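Side-chain contact in TetR family transcriptional regulator (Streptomyces coelicolor, PDB 6SRN), which probably binds operator DNA as a TetR-family transcriptional regulator of antibiotic production and takes up a furan-carboxylic acid hormone in a ligand pocket: residues Ala37-Phe42 with Met123-Arg128. Sequence-based numbering, arbitrary orientation.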
loop_
_atom_site.group_PDB
_atom_site.type_symbol
_atom_site.label_atom_id
_atom_site.label_comp_id
_atom_site.label_asym_id
_atom_site.label_seq_id
_atom_site.Cartn_x
_atom_site.Cartn_y
_atom_site.Cartn_z
ATOM N N ALA A 37 -20.871 -6.279 -12.873
ATOM C CA ALA A 37 -21.803 -5.783 -11.864
ATOM C C ALA A 37 -21.311 -6.007 -10.452
ATOM O O ALA A 37 -21.392 -5.101 -9.622
ATOM C CB ALA A 37 -23.179 -6.416 -12.048
ATOM N N ALA A 38 -20.774 -7.195 -10.201
ATOM C CA ALA A 38 -20.211 -7.483 -8.909
ATOM C C ALA A 38 -19.061 -6.524 -8.597
ATOM O O ALA A 38 -18.918 -6.062 -7.477
ATOM C CB ALA A 38 -19.726 -8.907 -8.853
ATOM N N SER A 39 -18.266 -6.255 -9.596
ATOM C CA SER A 39 -17.103 -5.369 -9.418
ATOM C C SER A 39 -17.548 -3.986 -9.046
ATOM O O SER A 39 -16.947 -3.334 -8.203
ATOM C CB SER A 39 -16.258 -5.350 -10.670
ATOM O OG SER A 39 -15.613 -6.618 -10.837
ATOM N N GLU A 40 -18.555 -3.482 -9.746
ATOM C CA GLU A 40 -19.067 -2.162 -9.450
ATOM C C GLU A 40 -19.487 -2.096 -7.993
ATOM O O GLU A 40 -19.174 -1.121 -7.310
ATOM C CB GLU A 40 -20.245 -1.818 -10.379
ATOM C CG GLU A 40 -19.814 -1.589 -11.832
ATOM C CD GLU A 40 -20.950 -1.625 -12.851
ATOM O OE1 GLU A 40 -22.119 -1.691 -12.438
ATOM O OE2 GLU A 40 -20.668 -1.564 -14.080
ATOM N N ILE A 41 -20.209 -3.097 -7.523
ATOM C CA ILE A 41 -20.714 -3.087 -6.141
ATOM C C ILE A 41 -19.600 -3.269 -5.094
ATOM O O ILE A 41 -19.571 -2.592 -4.067
ATOM C CB ILE A 41 -21.877 -4.102 -5.998
ATOM C CG1 ILE A 41 -23.049 -3.567 -6.806
ATOM C CG2 ILE A 41 -22.247 -4.325 -4.528
ATOM C CD1 ILE A 41 -24.137 -4.539 -7.051
ATOM N N PHE A 42 -18.694 -4.185 -5.363
ATOM C CA PHE A 42 -17.579 -4.368 -4.434
ATOM C C PHE A 42 -16.721 -3.107 -4.374
ATOM O O PHE A 42 -16.227 -2.739 -3.313
ATOM C CB PHE A 42 -16.676 -5.527 -4.829
ATOM C CG PHE A 42 -17.231 -6.917 -4.568
ATOM C CD1 PHE A 42 -17.793 -7.280 -3.361
ATOM C CD2 PHE A 42 -17.058 -7.899 -5.545
ATOM C CE1 PHE A 42 -18.219 -8.594 -3.160
ATOM C CE2 PHE A 42 -17.455 -9.218 -5.350
ATOM C CZ PHE A 42 -18.058 -9.533 -4.169
ATOM N N MET A 123 -10.689 -3.703 -11.741
ATOM C CA MET A 123 -9.434 -3.394 -11.064
ATOM C C MET A 123 -9.680 -2.734 -9.724
ATOM O O MET A 123 -8.984 -3.067 -8.750
ATOM C CB MET A 123 -8.581 -2.504 -11.956
ATOM C CG MET A 123 -8.162 -3.134 -13.278
ATOM S SD MET A 123 -6.945 -4.469 -13.039
ATOM C CE MET A 123 -5.596 -3.496 -12.618
ATOM N N GLN A 124 -10.618 -1.814 -9.668
ATOM C CA GLN A 124 -10.875 -1.132 -8.427
ATOM C C GLN A 124 -11.388 -2.131 -7.372
ATOM O O GLN A 124 -11.032 -2.084 -6.206
ATOM C CB GLN A 124 -11.886 -0.026 -8.642
ATOM C CG GLN A 124 -11.367 1.042 -9.617
ATOM C CD GLN A 124 -12.414 1.965 -10.155
ATOM O OE1 GLN A 124 -13.601 1.807 -9.919
ATOM N NE2 GLN A 124 -11.966 2.966 -10.875
ATOM N N ALA A 125 -12.248 -3.038 -7.798
ATOM C CA ALA A 125 -12.789 -4.053 -6.921
ATOM C C ALA A 125 -11.727 -5.034 -6.478
ATOM O O ALA A 125 -11.659 -5.418 -5.317
ATOM C CB ALA A 125 -13.921 -4.784 -7.597
ATOM N N GLY A 126 -10.880 -5.456 -7.416
ATOM C CA GLY A 126 -9.791 -6.383 -7.065
ATOM C C GLY A 126 -8.922 -5.800 -5.986
ATOM O O GLY A 126 -8.602 -6.472 -5.011
ATOM N N ALA A 127 -8.552 -4.543 -6.142
ATOM C CA ALA A 127 -7.725 -3.868 -5.158
ATOM C C ALA A 127 -8.451 -3.699 -3.832
ATOM O O ALA A 127 -7.898 -3.965 -2.743
ATOM C CB ALA A 127 -7.214 -2.511 -5.665
ATOM N N ARG A 128 -9.723 -3.300 -3.868
ATOM C CA ARG A 128 -10.429 -3.124 -2.622
ATOM C C ARG A 128 -10.607 -4.424 -1.882
ATOM O O ARG A 128 -10.446 -4.464 -0.657
ATOM C CB ARG A 128 -11.790 -2.457 -2.842
ATOM C CG ARG A 128 -12.517 -2.199 -1.530
ATOM C CD ARG A 128 -13.578 -1.142 -1.662
ATOM N NE ARG A 128 -14.189 -0.889 -0.347
ATOM C CZ ARG A 128 -15.087 0.073 -0.119
ATOM N NH1 ARG A 128 -15.502 0.837 -1.098
ATOM N NH2 ARG A 128 -15.565 0.269 1.117
#
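Ala125 points its methyl group toward the backbone of Ser39: Ala125 CB lies 3.4 Å from Ser39 O and 3.7 Å from Ser39 CA. Two small residues suit a place where the axes of segments 37-42 and 123-128 approach to 8.0 Å and cross at 54°. Ser39 CB meets the same methyl, Ala125 CB, at 3.9 Å, while its hydroxyl is turned back beside its own backbone N (chi1 -69°) and bonds to Leu35 O, a partner one turn earlier that lets a polar side chain sit in a buried seam. One turn on, Phe42 adds its CB to this methyl, 4.0 Å from Ala125 CB; the end of its side chain leads away from 123-128, and the side chain also touches Ala50 and Leu129. In this TetR-type all-helical fold the contact joins helix 31-49, the first of the DNA-binding domain, to helix 121-131 of the ligand-binding domain, and Val80 of helix 73-86 touches both Ser39 and Ala125.

Arg128 reaches obliquely across from helix 121-131, past Phe42 O, toward the next residue of helix 31-49. With CG anti to the backbone N (chi1 -177°) and the chain extended, its CB leads to CG, 4.2 Å from Phe42 O, then to CD, which packs against that carbonyl at 3.5 Å; the methylenes of an arginine can pack here while its charge lies further out. NE forms a salt bridge with Glu132 OE2, and NH1 hydrogen-bonds to Ala43 O.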